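Local atomic coordinates of PHOX (Pseudomonas fluorescens, PDB entry 4A9V), a protein that acts as an alkaline phosphatase, releasing phosphate from phosphomonoesters with the help of a complex iron-calcium cofactor. Residues A[279-284]-A[436-441]; A[300-305]-A[323-328]. All blocks are in the same frame, centred on the assembly; numbering follows the deposited sequence.

Contact 1 of 2, residues A[279-284]-A[436-441]. With LI (lithium ion), chain C.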
loop_
_atom_site.group_PDB
_atom_site.type_symbol
_atom_site.label_atom_id
_atom_site.label_comp_id
_atom_site.label_asym_id
_atom_site.label_seq_id
_atom_site.Cartn_x
_atom_site.Cartn_y
_atom_site.Cartn_z
ATOM N N GLU A 279 -16.382 5.704 8.706
ATOM C CA GLU A 279 -17.723 6.193 8.456
ATOM C C GLU A 279 -17.968 7.363 9.393
ATOM O O GLU A 279 -17.613 7.305 10.568
ATOM C CB GLU A 279 -18.733 5.067 8.713
ATOM C CG GLU A 279 -20.183 5.378 8.351
ATOM C CD GLU A 279 -21.122 4.172 8.459
ATOM O OE1 GLU A 279 -20.677 3.047 8.763
ATOM O OE2 GLU A 279 -22.319 4.326 8.137
ATOM N N THR A 280 -18.556 8.439 8.872
ATOM C CA THR A 280 -18.970 9.552 9.728
ATOM C C THR A 280 -20.126 9.129 10.638
ATOM O O THR A 280 -20.799 8.127 10.389
ATOM C CB THR A 280 -19.432 10.763 8.904
ATOM O OG1 THR A 280 -20.662 10.440 8.260
ATOM C CG2 THR A 280 -18.394 11.181 7.883
ATOM N N ASP A 281 -20.381 9.912 11.677
ATOM C CA ASP A 281 -21.503 9.612 12.549
ATOM C C ASP A 281 -22.827 9.629 11.779
ATOM O O ASP A 281 -23.731 8.856 12.086
ATOM C CB ASP A 281 -21.563 10.601 13.706
ATOM C CG ASP A 281 -20.510 10.338 14.767
ATOM O OD1 ASP A 281 -19.652 9.440 14.602
ATOM O OD2 ASP A 281 -20.565 11.024 15.810
ATOM N N ASP A 282 -22.932 10.478 10.760
ATOM C CA ASP A 282 -24.142 10.511 9.954
ATOM C C ASP A 282 -24.111 9.597 8.731
ATOM O O ASP A 282 -25.073 9.555 7.970
ATOM C CB ASP A 282 -24.540 11.948 9.581
ATOM C CG ASP A 282 -23.618 12.599 8.554
ATOM O OD1 ASP A 282 -22.620 11.994 8.129
ATOM O OD2 ASP A 282 -23.877 13.774 8.209
ATOM N N GLY A 283 -23.138 8.693 8.685
ATOM C CA GLY A 283 -23.230 7.518 7.829
ATOM C C GLY A 283 -22.535 7.613 6.476
ATOM O O GLY A 283 -22.719 6.740 5.633
ATOM N N ARG A 284 -21.747 8.661 6.255
ATOM C CA ARG A 284 -21.024 8.828 5.002
ATOM C C ARG A 284 -19.689 8.110 5.042
ATOM O O ARG A 284 -19.112 7.916 6.103
ATOM C CB ARG A 284 -20.837 10.315 4.716
ATOM C CG ARG A 284 -22.171 11.025 4.540
ATOM C CD ARG A 284 -22.036 12.522 4.345
ATOM N NE ARG A 284 -21.457 13.202 5.492
ATOM C CZ ARG A 284 -20.529 14.147 5.364
ATOM N NH1 ARG A 284 -20.054 14.439 4.159
ATOM N NH2 ARG A 284 -20.053 14.776 6.423
ATOM N N ARG A 436 -14.674 14.647 18.629
ATOM C CA ARG A 436 -15.963 14.059 18.979
ATOM C C ARG A 436 -16.063 12.586 18.591
ATOM O O ARG A 436 -17.142 11.997 18.673
ATOM C CB ARG A 436 -17.117 14.865 18.368
ATOM C CG ARG A 436 -17.005 16.366 18.603
ATOM C CD ARG A 436 -18.133 17.143 17.933
ATOM N NE ARG A 436 -18.195 16.917 16.488
ATOM C CZ ARG A 436 -17.536 17.637 15.575
ATOM N NH1 ARG A 436 -16.424 18.297 15.908
ATOM N NH2 ARG A 436 -17.839 17.492 14.291
ATOM N N ASP A 437 -14.928 11.974 18.257
ATOM C CA ASP A 437 -14.923 10.620 17.689
ATOM C C ASP A 437 -15.835 10.499 16.466
ATOM O O ASP A 437 -16.261 9.403 16.105
ATOM C CB ASP A 437 -15.256 9.572 18.756
ATOM C CG ASP A 437 -14.228 9.543 19.874
ATOM O OD1 ASP A 437 -13.024 9.438 19.560
ATOM O OD2 ASP A 437 -14.620 9.712 21.051
ATOM N N ASP A 438 -16.032 11.618 15.770
ATOM C CA ASP A 438 -16.777 11.647 14.513
ATOM C C ASP A 438 -15.802 11.883 13.372
ATOM O O ASP A 438 -15.112 12.902 13.340
ATOM C CB ASP A 438 -17.811 12.779 14.551
ATOM C CG ASP A 438 -18.729 12.778 13.348
ATOM O OD1 ASP A 438 -18.502 11.992 12.396
ATOM O OD2 ASP A 438 -19.670 13.595 13.335
ATOM N N HIS A 439 -15.725 10.929 12.452
ATOM C CA HIS A 439 -14.835 11.067 11.306
ATOM C C HIS A 439 -15.242 12.155 10.347
ATOM O O HIS A 439 -14.457 12.530 9.473
ATOM C CB HIS A 439 -14.679 9.738 10.574
ATOM C CG HIS A 439 -13.901 8.716 11.353
ATOM N ND1 HIS A 439 -12.550 8.751 11.456
ATOM C CD2 HIS A 439 -14.333 7.653 12.129
ATOM C CE1 HIS A 439 -12.148 7.755 12.265
ATOM N NE2 HIS A 439 -13.238 7.080 12.669
ATOM N N ALA A 440 -16.405 12.768 10.559
ATOM C CA ALA A 440 -16.758 13.976 9.817
ATOM C C ALA A 440 -15.975 15.210 10.266
ATOM O O ALA A 440 -16.001 16.228 9.581
ATOM C CB ALA A 440 -18.253 14.250 9.910
ATOM N N SER A 441 -15.421 15.187 11.474
ATOM C CA SER A 441 -14.789 16.378 12.024
ATOM C C SER A 441 -13.605 16.837 11.183
ATOM O O SER A 441 -12.885 16.029 10.592
ATOM C CB SER A 441 -14.334 16.129 13.457
ATOM O OG SER A 441 -15.458 15.890 14.274
HETATM LI LI LI C . -21.555 4.200 10.004
HETATM O O HOH W 1 -17.496 8.674 12.922
HETATM O O HOH W 2 -21.078 5.779 11.962
HETATM O O HOH W 3 -18.413 8.262 16.527
HETATM O O HOH W 4 -19.054 10.199 17.795
HETATM O O HOH W 5 -21.425 13.102 11.139
HETATM O O HOH W 6 -23.774 3.090 10.359
#
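Asp281 and Asp438 meet where two inter-strand connections of the beta-propeller come together, each containing a type I beta turn (Thr280 to Gly283 and Asp438 to Ser441). The one direct hydrogen bond between the loops runs from Asp281 N to Asp438 OD1, 2.9 Å long and nearly straight at 169°. The same oxygen accepts from Ala440 N at 2.9 Å, which makes Asp438 the head of an Asx turn. The two N-H groups reach OD1 from opposite faces of the carboxylate plane, so one short acidic side chain both shapes its own loop and holds the neighbouring one. With CG of Asp438 anti to the backbone N (chi1 -174°), its carboxylate lies stacked on that of Asp281, the planes almost parallel and the CG atoms only 3.3 Å apart. The paired amides on Asp438 OD1 probably offset part of the repulsion between these acids, as may waters on both carboxylates: one is shared by Asp281 OD1, Glu279 O and His439 N, two bridge Asp281 to the carbonyls of Asp437 and Arg436, and another joins Asp282 N to Asp438 OD2. Glu279 OE2 is hydrogen-bonded to His309; the lithium ion modelled against this carboxylate lies too close to CD to be trusted. On the inner side, CD2 at the edge of the His439 ring lies 3.6 Å from Glu279 O, while ND1 is hydrogen-bonded to the hydroxyl of Tyr288. Beside it the small Ala440 lets the loops approach closely, its CB lying 3.7 Å from Thr280 CG2. Thr280 suits this place because its methyl serves the apolar side, while OG1 accepts from Arg284 N and donates to Asp282 OD1. Asp282 OD1 also takes Arg284 NE on its syn side, and Arg284 NH2 ends 4.0 Å from Ala440 CB.

Contact 2 of 2, residues A[300-305]-A[323-328]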
loop_
_atom_site.group_PDB
_atom_site.type_symbol
_atom_site.label_atom_id
_atom_site.label_comp_id
_atom_site.label_asym_id
_atom_site.label_seq_id
_atom_site.Cartn_x
_atom_site.Cartn_y
_atom_site.Cartn_z
ATOM N N LYS A 300 -7.771 12.873 3.047
ATOM C CA LYS A 300 -9.008 12.300 3.577
ATOM C C LYS A 300 -10.137 12.640 2.611
ATOM O O LYS A 300 -10.383 13.808 2.333
ATOM C CB LYS A 300 -9.300 12.894 4.955
ATOM C CG LYS A 300 -10.617 12.493 5.586
ATOM C CD LYS A 300 -10.897 13.422 6.760
ATOM C CE LYS A 300 -12.150 13.059 7.537
ATOM N NZ LYS A 300 -12.413 14.074 8.595
ATOM N N PHE A 301 -10.846 11.624 2.143
ATOM C CA PHE A 301 -12.029 11.828 1.319
ATOM C C PHE A 301 -13.265 11.512 2.145
ATOM O O PHE A 301 -13.298 10.518 2.869
ATOM C CB PHE A 301 -11.984 10.907 0.099
ATOM C CG PHE A 301 -13.219 10.983 -0.759
ATOM C CD1 PHE A 301 -13.393 12.016 -1.666
ATOM C CD2 PHE A 301 -14.218 10.032 -0.637
ATOM C CE1 PHE A 301 -14.550 12.105 -2.418
ATOM C CE2 PHE A 301 -15.350 10.091 -1.425
ATOM C CZ PHE A 301 -15.518 11.130 -2.320
ATOM N N VAL A 302 -14.280 12.359 2.028
ATOM C CA VAL A 302 -15.567 12.108 2.675
ATOM C C VAL A 302 -16.671 12.153 1.625
ATOM O O VAL A 302 -16.789 13.129 0.891
ATOM C CB VAL A 302 -15.872 13.150 3.769
ATOM C CG1 VAL A 302 -17.187 12.817 4.453
ATOM C CG2 VAL A 302 -14.724 13.226 4.770
ATOM N N SER A 303 -17.439 11.076 1.505
ATOM C CA SER A 303 -18.445 10.999 0.455
ATOM C C SER A 303 -19.570 11.999 0.679
ATOM O O SER A 303 -19.881 12.384 1.806
ATOM C CB SER A 303 -19.004 9.578 0.320
ATOM O OG SER A 303 -19.767 9.187 1.441
ATOM N N ARG A 304 -20.239 12.343 -0.412
ATOM C CA ARG A 304 -21.464 13.130 -0.362
ATOM C C ARG A 304 -22.600 12.327 0.250
ATOM O O ARG A 304 -23.337 12.829 1.096
ATOM C CB ARG A 304 -21.847 13.562 -1.778
ATOM C CG ARG A 304 -23.119 14.395 -1.872
ATOM C CD ARG A 304 -23.589 14.533 -3.312
ATOM N NE ARG A 304 -23.986 13.239 -3.858
ATOM C CZ ARG A 304 -24.211 12.998 -5.145
ATOM N NH1 ARG A 304 -23.993 13.937 -6.055
ATOM N NH2 ARG A 304 -24.571 11.779 -5.522
ATOM N N ASP A 305 -22.755 11.086 -0.207
ATOM C CA ASP A 305 -23.906 10.269 0.136
ATOM C C ASP A 305 -23.611 9.383 1.341
ATOM O O ASP A 305 -22.477 8.956 1.578
ATOM C CB ASP A 305 -24.288 9.397 -1.059
ATOM C CG ASP A 305 -24.527 10.207 -2.314
ATOM O OD1 ASP A 305 -25.145 11.289 -2.223
ATOM O OD2 ASP A 305 -24.115 9.748 -3.402
ATOM N N THR A 323 -15.869 15.244 -0.899
ATOM C CA THR A 323 -14.873 16.272 -0.665
ATOM C C THR A 323 -13.548 15.626 -0.282
ATOM O O THR A 323 -13.504 14.772 0.603
ATOM C CB THR A 323 -15.303 17.223 0.464
ATOM O OG1 THR A 323 -16.649 17.661 0.236
ATOM C CG2 THR A 323 -14.384 18.424 0.527
ATOM N N LEU A 324 -12.481 16.071 -0.943
ATOM C CA LEU A 324 -11.109 15.673 -0.616
ATOM C C LEU A 324 -10.446 16.748 0.232
ATOM O O LEU A 324 -10.533 17.935 -0.082
ATOM C CB LEU A 324 -10.318 15.446 -1.908
ATOM C CG LEU A 324 -8.891 14.922 -1.747
ATOM C CD1 LEU A 324 -8.875 13.514 -1.172
ATOM C CD2 LEU A 324 -8.172 14.972 -3.082
ATOM N N TYR A 325 -9.847 16.311 1.338
ATOM C CA TYR A 325 -9.131 17.167 2.277
ATOM C C TYR A 325 -7.676 16.734 2.355
ATOM O O TYR A 325 -7.338 15.589 2.067
ATOM C CB TYR A 325 -9.739 17.037 3.674
ATOM C CG TYR A 325 -11.197 17.420 3.769
ATOM C CD1 TYR A 325 -12.204 16.487 3.537
ATOM C CD2 TYR A 325 -11.568 18.682 4.201
ATOM C CE1 TYR A 325 -13.537 16.823 3.681
ATOM C CE2 TYR A 325 -12.897 19.033 4.334
ATOM C CZ TYR A 325 -13.877 18.105 4.055
ATOM O OH TYR A 325 -15.204 18.453 4.164
ATOM N N VAL A 326 -6.846 17.626 2.885
ATOM C CA VAL A 326 -5.451 17.324 3.170
ATOM C C VAL A 326 -5.110 17.836 4.573
ATOM O O VAL A 326 -5.731 18.781 5.059
ATOM C CB VAL A 326 -4.528 17.932 2.093
ATOM C CG1 VAL A 326 -4.497 19.454 2.180
ATOM C CG2 VAL A 326 -3.129 17.336 2.183
ATOM N N ALA A 327 -4.172 17.172 5.245
ATOM C CA ALA A 327 -3.881 17.448 6.646
ATOM C C ALA A 327 -2.841 18.543 6.844
ATOM O O ALA A 327 -1.807 18.576 6.161
ATOM C CB ALA A 327 -3.424 16.180 7.351
ATOM N N ARG A 328 -3.053 19.320 7.905
ATOM C CA ARG A 328 -2.012 20.135 8.518
ATOM C C ARG A 328 -1.891 19.722 9.983
ATOM O O ARG A 328 -2.889 19.414 10.628
ATOM C CB ARG A 328 -2.352 21.628 8.403
ATOM C CG ARG A 328 -1.210 22.549 8.810
ATOM C CD ARG A 328 -1.622 24.011 8.852
ATOM N NE ARG A 328 -1.969 24.523 7.534
ATOM C CZ ARG A 328 -2.555 25.697 7.332
ATOM N NH1 ARG A 328 -2.923 26.433 8.368
ATOM N NH2 ARG A 328 -2.843 26.101 6.105
HETATM O O HOH W 7 -18.132 15.571 1.449
#
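Strands 300-303 and 323-328 run antiparallel at 154°, Lys300–Tyr325 and Val302–Thr323 forming hydrogen-bonded pairs around the non-hydrogen-bonded pair Phe301–Leu324. Four backbone bonds join them, the shortest from Tyr325 N to Lys300 O at 2.7 Å. On the face carrying Phe301 and Leu324, the Phe301 ring leans across to the other strand: CG is anti to the backbone N (chi1 176°), and CD1 comes 3.6 Å from Thr323 O. Leu324 CD1 completes this apolar patch, 4.3 Å from Phe301 CB. Cutting Phe301 back to an alanine takes away the ring beside the Thr323 peptide and is likely to open a gap there. On the opposite face, Tyr325 turns its ring edge to Lys300 O, while Thr323 CG2 lies over one ring face, offset toward the rim. Branched Val302 suits the strand and packs CG2 obliquely against Tyr325 CE1 at 3.9 Å. The extended chain of Lys300 carries its ammonium to the His439 carbonyl, with Trp345 as a cation-pi partner. Adjacent strands that follow one another in the chain and pair antiparallel in this way are typical of the meander in a beta-propeller blade.

Overall arrangement
Followed from the N terminus, the chain passes residues 279-284, then 300-305 and 323-328, and reaches 436-441 only much later. Contact 2 therefore closes a short loop of 17 residues, and that loop falls wholly within the span of 151 residues closed by contact 1; the two nest and do not cross. Contact 2 joins consecutive strands, whereas contact 1 brings the turn between strands 276-279 and 284-290 to the connection between strands 428-434 and 443-451, probably in neighbouring blades of the propeller. Their centres are about 12 Å apart; Arg284 NH1, 3.1 Å from Ser303 O in a probable hydrogen bond, is one link between them, and the hydrogen bond from Lys300 to His439 is another.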